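Local coordinates for protein heavy metal cation tricomponent efflux pump ZneA(CzcA-like) (Cupriavidus metallidurans, PDB 4K0J) that exports zinc ions in exchange for protons, as the inner-membrane RND pump of a three-component heavy-metal efflux system, at residues N210-G215 and R228-I233; T181-E186 and R750-V755; S740-V745 and V754-I759. All coordinates share one frame; numbering follows the deposited sequence.

How the interactions relate
Interactions 2 and 3 lie in one four-stranded mixed sheet and share V754 and V755: strand 750-758 pairs in parallel with strand 182-187 on one side and antiparallel, through a bulge, with strand 741-747 on the other. Interaction 2 is in the interior of that sheet and combines regular ladder bonds with aromatic and aliphatic packing; interaction 3, at its outer strand, is only partly buried. Interaction 1 is a separate element about 20 Å from interaction 3, centre to centre, where asparagine side chains replace much of the backbone ladder. Like interaction 2 it is buried, largely against a second subunit. N210 and I233 of interaction 1 nevertheless touch T743 and V745 of interaction 3.

Interaction 1: N210-G215 and R228-I233; sequences NANAGG and RGVGLI
The amide of I233 donates to N210 OD1 (N to OD1 2.9 Å) in a nearly straight bond, 167° at the hydrogen. The amide carbonyl is approached almost end-on. This bond lies at the foot of the long beta hairpin formed by strands 214-220 and 223-230, which in RND pumps such as AcrB reaches from the docking domain into the neighbouring subunit. N210 can make the bond because its CG is anti to the backbone N (chi1 177°), which swings the amide across to the facing segment 228-233.

N212 does similar work two residues nearer the hairpin. Its OD1 faces two successive amides, those of G231 and L232, with L232 N at 2.5 Å; the modelled lengths are too short to be trusted at this resolution, but a carbonyl shared by two N-H groups is a sensible reading. Asparagine suits both places, since its short arm brings an acceptor to a backbone that no longer runs as a regular strand. N212 ND2 is held by E60 of the second subunit, which also forms a salt bridge with R228.

Farther along, the segments pass into the hairpin: G229 N donates to A213 O at 3.0 Å, and next to it G214 faces R228 as an antiparallel non-hydrogen-bonded pair. R228, G229 and V230 also join a parallel ladder with a strand of the second subunit.

Apolar groups fill in around the amides. V230 lies alongside N212, its CG1 3.5 Å from N212 ND2, while L232 CD1 sits 3.5 Å from N210 ND2.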
loop_
_atom_site.group_PDB
_atom_site.type_symbol
_atom_site.label_atom_id
_atom_site.label_comp_id
_atom_site.label_asym_id
_atom_site.label_seq_id
_atom_site.Cartn_x
_atom_site.Cartn_y
_atom_site.Cartn_z
ATOM N N ASN C 210 -8.676 0.981 -42.827
ATOM C CA ASN C 210 -8.841 2.190 -42.037
ATOM C C ASN C 210 -7.595 2.457 -41.201
ATOM O O ASN C 210 -7.558 2.176 -40.002
ATOM C CB ASN C 210 -10.079 2.099 -41.145
ATOM C CG ASN C 210 -10.236 3.311 -40.246
ATOM O OD1 ASN C 210 -10.505 4.415 -40.720
ATOM N ND2 ASN C 210 -10.055 3.114 -38.943
ATOM N N ALA C 211 -6.566 2.992 -41.849
ATOM C CA ALA C 211 -5.312 3.272 -41.166
ATOM C C ALA C 211 -4.579 4.446 -41.800
ATOM O O ALA C 211 -4.701 4.698 -42.998
ATOM C CB ALA C 211 -4.422 2.034 -41.153
ATOM N N ASN C 212 -3.826 5.166 -40.977
ATOM C CA ASN C 212 -3.005 6.267 -41.446
ATOM C C ASN C 212 -1.536 5.984 -41.186
ATOM O O ASN C 212 -1.007 6.358 -40.143
ATOM C CB ASN C 212 -3.403 7.570 -40.752
ATOM C CG ASN C 212 -4.515 8.299 -41.471
ATOM O OD1 ASN C 212 -5.272 7.700 -42.238
ATOM N ND2 ASN C 212 -4.620 9.604 -41.231
ATOM N N ALA C 213 -0.878 5.320 -42.128
ATOM C CA ALA C 213 0.544 5.032 -41.988
ATOM C C ALA C 213 1.371 6.318 -41.994
ATOM O O ALA C 213 0.922 7.361 -42.475
ATOM C CB ALA C 213 1.009 4.100 -43.089
ATOM N N GLY C 214 2.572 6.236 -41.433
ATOM C CA GLY C 214 3.534 7.312 -41.521
ATOM C C GLY C 214 4.780 6.769 -42.182
ATOM O O GLY C 214 5.157 5.622 -41.947
ATOM N N GLY C 215 5.413 7.583 -43.017
ATOM C CA GLY C 215 6.600 7.155 -43.734
ATOM C C GLY C 215 7.899 7.640 -43.118
ATOM O O GLY C 215 8.938 7.631 -43.777
ATOM N N ARG C 228 3.250 11.597 -44.421
ATOM C CA ARG C 228 1.942 11.226 -43.907
ATOM C C ARG C 228 1.074 10.567 -44.963
ATOM O O ARG C 228 0.696 11.197 -45.948
ATOM C CB ARG C 228 1.213 12.450 -43.374
ATOM C CG ARG C 228 1.643 12.856 -42.002
ATOM C CD ARG C 228 0.938 14.121 -41.568
ATOM N NE ARG C 228 -0.511 14.013 -41.694
ATOM C CZ ARG C 228 -1.369 14.905 -41.208
ATOM N NH1 ARG C 228 -2.673 14.721 -41.366
ATOM N NH2 ARG C 228 -0.927 15.975 -40.558
ATOM N N GLY C 229 0.764 9.295 -44.749
ATOM C CA GLY C 229 -0.269 8.631 -45.516
ATOM C C GLY C 229 -1.573 8.723 -44.749
ATOM O O GLY C 229 -1.601 8.502 -43.543
ATOM N N VAL C 230 -2.653 9.063 -45.440
ATOM C CA VAL C 230 -3.945 9.222 -44.788
ATOM C C VAL C 230 -4.984 8.301 -45.411
ATOM O O VAL C 230 -5.315 8.430 -46.591
ATOM C CB VAL C 230 -4.446 10.677 -44.864
ATOM C CG1 VAL C 230 -5.835 10.787 -44.273
ATOM C CG2 VAL C 230 -3.484 11.604 -44.139
ATOM N N GLY C 231 -5.488 7.366 -44.613
ATOM C CA GLY C 231 -6.483 6.421 -45.084
ATOM C C GLY C 231 -7.594 6.218 -44.080
ATOM O O GLY C 231 -8.441 5.342 -44.243
ATOM N N LEU C 232 -7.585 7.036 -43.035
ATOM C CA LEU C 232 -8.618 6.991 -42.011
ATOM C C LEU C 232 -9.953 7.468 -42.589
ATOM O O LEU C 232 -10.024 8.540 -43.193
ATOM C CB LEU C 232 -8.205 7.865 -40.823
ATOM C CG LEU C 232 -8.955 7.683 -39.504
ATOM C CD1 LEU C 232 -8.683 6.308 -38.911
ATOM C CD2 LEU C 232 -8.573 8.777 -38.523
ATOM N N ILE C 233 -11.004 6.669 -42.414
ATOM C CA ILE C 233 -12.335 7.030 -42.898
ATOM C C ILE C 233 -12.898 8.209 -42.101
ATOM O O ILE C 233 -12.714 8.282 -40.885
ATOM C CB ILE C 233 -13.303 5.822 -42.852
ATOM C CG1 ILE C 233 -14.666 6.197 -43.427
ATOM C CG2 ILE C 233 -13.445 5.283 -41.436
ATOM C CD1 ILE C 233 -15.708 5.136 -43.235
#

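Interaction 2: T181-E186 and R750-V755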
loop_
_atom_site.group_PDB
_atom_site.type_symbol
_atom_site.label_atom_id
_atom_site.label_comp_id
_atom_site.label_asym_id
_atom_site.label_seq_id
_atom_site.Cartn_x
_atom_site.Cartn_y
_atom_site.Cartn_z
ATOM N N THR C 181 -24.346 7.508 -31.461
ATOM C CA THR C 181 -24.455 7.608 -32.911
ATOM C C THR C 181 -23.420 6.734 -33.605
ATOM O O THR C 181 -22.231 6.795 -33.292
ATOM C CB THR C 181 -24.280 9.074 -33.385
ATOM O OG1 THR C 181 -25.289 9.902 -32.790
ATOM C CG2 THR C 181 -24.377 9.174 -34.902
ATOM N N GLN C 182 -23.870 5.921 -34.554
ATOM C CA GLN C 182 -22.951 5.074 -35.304
ATOM C C GLN C 182 -23.186 5.170 -36.802
ATOM O O GLN C 182 -24.227 5.654 -37.246
ATOM C CB GLN C 182 -23.023 3.620 -34.828
ATOM C CG GLN C 182 -24.406 3.008 -34.832
ATOM C CD GLN C 182 -24.433 1.672 -34.123
ATOM O OE1 GLN C 182 -25.329 0.851 -34.343
ATOM N NE2 GLN C 182 -23.444 1.444 -33.261
ATOM N N PHE C 183 -22.194 4.726 -37.566
ATOM C CA PHE C 183 -22.261 4.695 -39.022
ATOM C C PHE C 183 -22.649 3.278 -39.402
ATOM O O PHE C 183 -22.015 2.323 -38.952
ATOM C CB PHE C 183 -20.889 5.012 -39.634
ATOM C CG PHE C 183 -20.443 6.443 -39.469
ATOM C CD1 PHE C 183 -20.161 7.220 -40.582
ATOM C CD2 PHE C 183 -20.287 7.004 -38.214
ATOM C CE1 PHE C 183 -19.741 8.532 -40.447
ATOM C CE2 PHE C 183 -19.871 8.318 -38.070
ATOM C CZ PHE C 183 -19.595 9.081 -39.189
ATOM N N MET C 184 -23.684 3.120 -40.218
ATOM C CA MET C 184 -24.103 1.772 -40.583
ATOM C C MET C 184 -24.686 1.624 -41.981
ATOM O O MET C 184 -25.521 2.419 -42.418
ATOM C CB MET C 184 -25.064 1.198 -39.538
ATOM C CG MET C 184 -26.359 1.967 -39.371
ATOM S SD MET C 184 -27.368 1.273 -38.049
ATOM C CE MET C 184 -28.914 2.136 -38.306
ATOM N N LEU C 185 -24.218 0.592 -42.676
ATOM C CA LEU C 185 -24.794 0.187 -43.947
ATOM C C LEU C 185 -25.881 -0.829 -43.658
ATOM O O LEU C 185 -25.701 -1.718 -42.827
ATOM C CB LEU C 185 -23.724 -0.431 -44.851
ATOM C CG LEU C 185 -24.106 -0.908 -46.261
ATOM C CD1 LEU C 185 -24.613 -2.345 -46.271
ATOM C CD2 LEU C 185 -25.123 0.019 -46.912
ATOM N N GLU C 186 -27.004 -0.702 -44.354
ATOM C CA GLU C 186 -28.124 -1.610 -44.152
ATOM C C GLU C 186 -28.242 -2.631 -45.286
ATOM O O GLU C 186 -28.957 -2.412 -46.267
ATOM C CB GLU C 186 -29.415 -0.815 -43.973
ATOM C CG GLU C 186 -29.337 0.183 -42.828
ATOM C CD GLU C 186 -30.684 0.780 -42.470
ATOM O OE1 GLU C 186 -31.560 0.870 -43.359
ATOM O OE2 GLU C 186 -30.870 1.155 -41.292
ATOM N N ARG C 750 -13.935 13.147 -31.063
ATOM C CA ARG C 750 -15.012 12.179 -30.911
ATOM C C ARG C 750 -14.770 10.947 -31.777
ATOM O O ARG C 750 -13.981 10.984 -32.716
ATOM C CB ARG C 750 -16.353 12.818 -31.274
ATOM C CG ARG C 750 -16.596 14.165 -30.618
ATOM C CD ARG C 750 -16.532 15.282 -31.640
ATOM N NE ARG C 750 -17.599 15.168 -32.629
ATOM C CZ ARG C 750 -17.770 16.005 -33.647
ATOM N NH1 ARG C 750 -16.938 17.026 -33.824
ATOM N NH2 ARG C 750 -18.773 15.818 -34.495
ATOM N N SER C 751 -15.456 9.857 -31.457
ATOM C CA SER C 751 -15.322 8.624 -32.220
ATOM C C SER C 751 -16.635 7.834 -32.265
ATOM O O SER C 751 -17.449 7.908 -31.343
ATOM C CB SER C 751 -14.187 7.773 -31.657
ATOM O OG SER C 751 -14.388 7.521 -30.282
ATOM N N TYR C 752 -16.837 7.088 -33.347
ATOM C CA TYR C 752 -18.093 6.384 -33.583
ATOM C C TYR C 752 -17.799 5.012 -34.177
ATOM O O TYR C 752 -16.802 4.832 -34.874
ATOM C CB TYR C 752 -18.998 7.184 -34.538
ATOM C CG TYR C 752 -19.083 8.664 -34.220
ATOM C CD1 TYR C 752 -18.170 9.564 -34.759
ATOM C CD2 TYR C 752 -20.070 9.162 -33.379
ATOM C CE1 TYR C 752 -18.232 10.916 -34.469
ATOM C CE2 TYR C 752 -20.143 10.518 -33.083
ATOM C CZ TYR C 752 -19.219 11.390 -33.632
ATOM O OH TYR C 752 -19.279 12.737 -33.343
ATOM N N ASN C 753 -18.665 4.044 -33.897
ATOM C CA ASN C 753 -18.511 2.713 -34.460
ATOM C C ASN C 753 -19.135 2.651 -35.840
ATOM O O ASN C 753 -20.236 3.153 -36.049
ATOM C CB ASN C 753 -19.167 1.656 -33.568
ATOM C CG ASN C 753 -18.586 1.620 -32.168
ATOM O OD1 ASN C 753 -19.285 1.309 -31.198
ATOM N ND2 ASN C 753 -17.304 1.943 -32.051
ATOM N N VAL C 754 -18.424 2.047 -36.785
ATOM C CA VAL C 754 -19.008 1.719 -38.077
ATOM C C VAL C 754 -19.488 0.280 -38.039
ATOM O O VAL C 754 -18.703 -0.648 -37.796
ATOM C CB VAL C 754 -18.013 1.885 -39.229
ATOM C CG1 VAL C 754 -18.741 1.832 -40.570
ATOM C CG2 VAL C 754 -17.235 3.174 -39.076
ATOM N N VAL C 755 -20.783 0.113 -38.284
ATOM C CA VAL C 755 -21.452 -1.177 -38.170
ATOM C C VAL C 755 -22.010 -1.643 -39.516
ATOM O O VAL C 755 -22.475 -0.832 -40.322
ATOM C CB VAL C 755 -22.616 -1.094 -37.157
ATOM C CG1 VAL C 755 -23.194 -2.471 -36.888
ATOM C CG2 VAL C 755 -22.148 -0.459 -35.864
#
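The carbonyl oxygen of F183 takes the amide of V755 (O to N 2.6 Å, 172° at the hydrogen) and also receives a CA-H...O contact from V754, its CA 3.2 Å away. On either side of this bond the ladder continues: F183 N donates to N753 O at 2.9 Å, and L185 N reaches V755 O in a longer bond of 3.3 Å. In this parallel ladder F183 pairs with V754 and M184 with V755.

On the face carrying F183 and V754, the phenyl ring stands with CG beside the backbone N (chi1 -70°), which carries its edge toward Y752; F183 CE2 lies 3.8 Å from Y752 CB. The two rings meet obliquely, planes 51° apart, and T181 O lies at the edge of the tyrosine ring. Tyrosine suits this place because its ring packs while its hydroxyl accepts a bond from R750 NE and, weakly, meets E154. On the face carrying M184 and V755, V755 CG2 lies against the amide of Q182, 3.5 Å from Q182 NE2.

Segments 564 residues apart in sequence are neighbours in a mixed four-stranded sheet, consistent with the docking domain of RND pumps, which is built from both halves of the chain.

Interaction 3: S740-V745 and V754-I759; sequences SPVTQV and VVARFI
V742 and T743 both turn their amides to V754 O, so the antiparallel register slips by one residue between the P741-V755 and T743-V754 pairs. T743 N lies 3.0 Å from V754 O, in the carbonyl plane and on a lone pair. The companion bond from V742 N is modelled too short for its length to be relied on. In return V754 N donates to T743 O at 2.9 Å, but from above the carbonyl plane (55° out of it). P741 sits in a non-hydrogen-bonded pair, where the missing amide hydrogen of proline breaks no cross-strand bond.

This is a classic beta bulge, set in the hairpin of strands 741-747 and 750-758 at the outer edge of the mixed sheet. Backbone angles of -94°/-49° at V742 supply the kink. With OG1 anti to the backbone N, and CG2 therefore between that N and the carbonyl carbon, T743 sets CG2 beside V754, 3.5 Å from V754 CB, and the two beta-branched side chains point the same way. V745 meets V754 at about a right angle, CG1 to CG2 3.6 Å, and reaches onward to F183.

From the bulge itself, V742 CG2 meets the single methyl of the small A756, 3.9 Å from A756 CB, and helix 199-208 packs on V742 through T203, I206 and S207. The two methyls of V755 divide between S740 and P741: CG1 is 3.3 Å from S740 O and CG2 is 4.0 Å from P741 CB.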
loop_
_atom_site.group_PDB
_atom_site.type_symbol
_atom_site.label_atom_id
_atom_site.label_comp_id
_atom_site.label_asym_id
_atom_site.label_seq_id
_atom_site.Cartn_x
_atom_site.Cartn_y
_atom_site.Cartn_z
ATOM N N SER C 740 -23.025 -6.324 -35.158
ATOM C CA SER C 740 -21.779 -6.001 -34.472
ATOM C C SER C 740 -21.048 -4.877 -35.197
ATOM O O SER C 740 -21.008 -4.853 -36.430
ATOM C CB SER C 740 -20.863 -7.227 -34.398
ATOM O OG SER C 740 -19.779 -7.102 -35.307
ATOM N N PRO C 741 -20.464 -3.941 -34.430
ATOM C CA PRO C 741 -19.640 -2.859 -34.981
ATOM C C PRO C 741 -18.421 -3.417 -35.692
ATOM O O PRO C 741 -17.777 -4.327 -35.174
ATOM C CB PRO C 741 -19.206 -2.080 -33.735
ATOM C CG PRO C 741 -19.332 -3.047 -32.619
ATOM C CD PRO C 741 -20.520 -3.890 -32.962
ATOM N N VAL C 742 -18.108 -2.884 -36.867
ATOM C CA VAL C 742 -16.978 -3.389 -37.633
ATOM C C VAL C 742 -15.707 -2.601 -37.368
ATOM O O VAL C 742 -14.650 -3.181 -37.115
ATOM C CB VAL C 742 -17.237 -3.347 -39.139
ATOM C CG1 VAL C 742 -16.123 -4.074 -39.848
ATOM C CG2 VAL C 742 -18.585 -3.966 -39.468
ATOM N N THR C 743 -15.801 -1.276 -37.438
ATOM C CA THR C 743 -14.610 -0.459 -37.223
ATOM C C THR C 743 -14.916 0.799 -36.417
ATOM O O THR C 743 -15.966 0.888 -35.785
ATOM C CB THR C 743 -13.893 -0.135 -38.556
ATOM O OG1 THR C 743 -12.801 0.759 -38.323
ATOM C CG2 THR C 743 -14.844 0.491 -39.535
ATOM N N GLN C 744 -13.994 1.758 -36.420
ATOM C CA GLN C 744 -14.143 2.952 -35.586
ATOM C C GLN C 744 -13.674 4.241 -36.265
ATOM O O GLN C 744 -12.481 4.522 -36.331
ATOM C CB GLN C 744 -13.403 2.760 -34.264
ATOM C CG GLN C 744 -13.433 3.974 -33.359
ATOM C CD GLN C 744 -12.635 3.765 -32.090
ATOM O OE1 GLN C 744 -11.752 2.907 -32.035
ATOM N NE2 GLN C 744 -12.944 4.544 -31.058
ATOM N N VAL C 745 -14.631 5.022 -36.751
ATOM C CA VAL C 745 -14.353 6.275 -37.440
ATOM C C VAL C 745 -14.161 7.414 -36.438
ATOM O O VAL C 745 -14.910 7.522 -35.469
ATOM C CB VAL C 745 -15.504 6.614 -38.414
ATOM C CG1 VAL C 745 -16.832 6.440 -37.722
ATOM C CG2 VAL C 745 -15.379 8.029 -38.941
ATOM N N VAL C 754 -18.424 2.047 -36.785
ATOM C CA VAL C 754 -19.008 1.719 -38.077
ATOM C C VAL C 754 -19.488 0.280 -38.039
ATOM O O VAL C 754 -18.703 -0.648 -37.796
ATOM C CB VAL C 754 -18.013 1.885 -39.229
ATOM C CG1 VAL C 754 -18.741 1.832 -40.570
ATOM C CG2 VAL C 754 -17.235 3.174 -39.076
ATOM N N VAL C 755 -20.783 0.113 -38.284
ATOM C CA VAL C 755 -21.452 -1.177 -38.170
ATOM C C VAL C 755 -22.010 -1.643 -39.516
ATOM O O VAL C 755 -22.475 -0.832 -40.322
ATOM C CB VAL C 755 -22.616 -1.094 -37.157
ATOM C CG1 VAL C 755 -23.194 -2.471 -36.888
ATOM C CG2 VAL C 755 -22.148 -0.459 -35.864
ATOM N N ALA C 756 -21.946 -2.951 -39.763
ATOM C CA ALA C 756 -22.631 -3.556 -40.903
ATOM C C ALA C 756 -23.710 -4.495 -40.393
ATOM O O ALA C 756 -23.444 -5.356 -39.556
ATOM C CB ALA C 756 -21.658 -4.315 -41.775
ATOM N N ARG C 757 -24.929 -4.320 -40.890
ATOM C CA ARG C 757 -26.023 -5.207 -40.528
ATOM C C ARG C 757 -27.137 -5.173 -41.571
ATOM O O ARG C 757 -27.329 -4.167 -42.256
ATOM C CB ARG C 757 -26.579 -4.843 -39.151
ATOM C CG ARG C 757 -27.306 -3.509 -39.098
ATOM C CD ARG C 757 -28.066 -3.354 -37.788
ATOM N NE ARG C 757 -28.770 -2.078 -37.702
ATOM C CZ ARG C 757 -29.525 -1.708 -36.671
ATOM N NH1 ARG C 757 -30.131 -0.527 -36.679
ATOM N NH2 ARG C 757 -29.675 -2.518 -35.633
ATOM N N PHE C 758 -27.863 -6.284 -41.683
ATOM C CA PHE C 758 -29.000 -6.390 -42.589
ATOM C C PHE C 758 -30.074 -5.388 -42.210
ATOM O O PHE C 758 -30.180 -4.990 -41.048
ATOM C CB PHE C 758 -29.586 -7.800 -42.542
ATOM C CG PHE C 758 -28.600 -8.877 -42.886
ATOM C CD1 PHE C 758 -27.645 -8.675 -43.867
ATOM C CD2 PHE C 758 -28.623 -10.092 -42.223
ATOM C CE1 PHE C 758 -26.727 -9.669 -44.188
ATOM C CE2 PHE C 758 -27.712 -11.089 -42.539
ATOM C CZ PHE C 758 -26.760 -10.876 -43.525
ATOM N N ILE C 759 -30.872 -4.989 -43.192
ATOM C CA ILE C 759 -31.924 -4.003 -42.970
ATOM C C ILE C 759 -33.073 -4.614 -42.174
ATOM O O ILE C 759 -33.178 -5.837 -42.055
ATOM C CB ILE C 759 -32.453 -3.431 -44.309
ATOM C CG1 ILE C 759 -33.090 -2.052 -44.101
ATOM C CG2 ILE C 759 -33.410 -4.417 -44.982
ATOM C CD1 ILE C 759 -33.504 -1.364 -45.386
#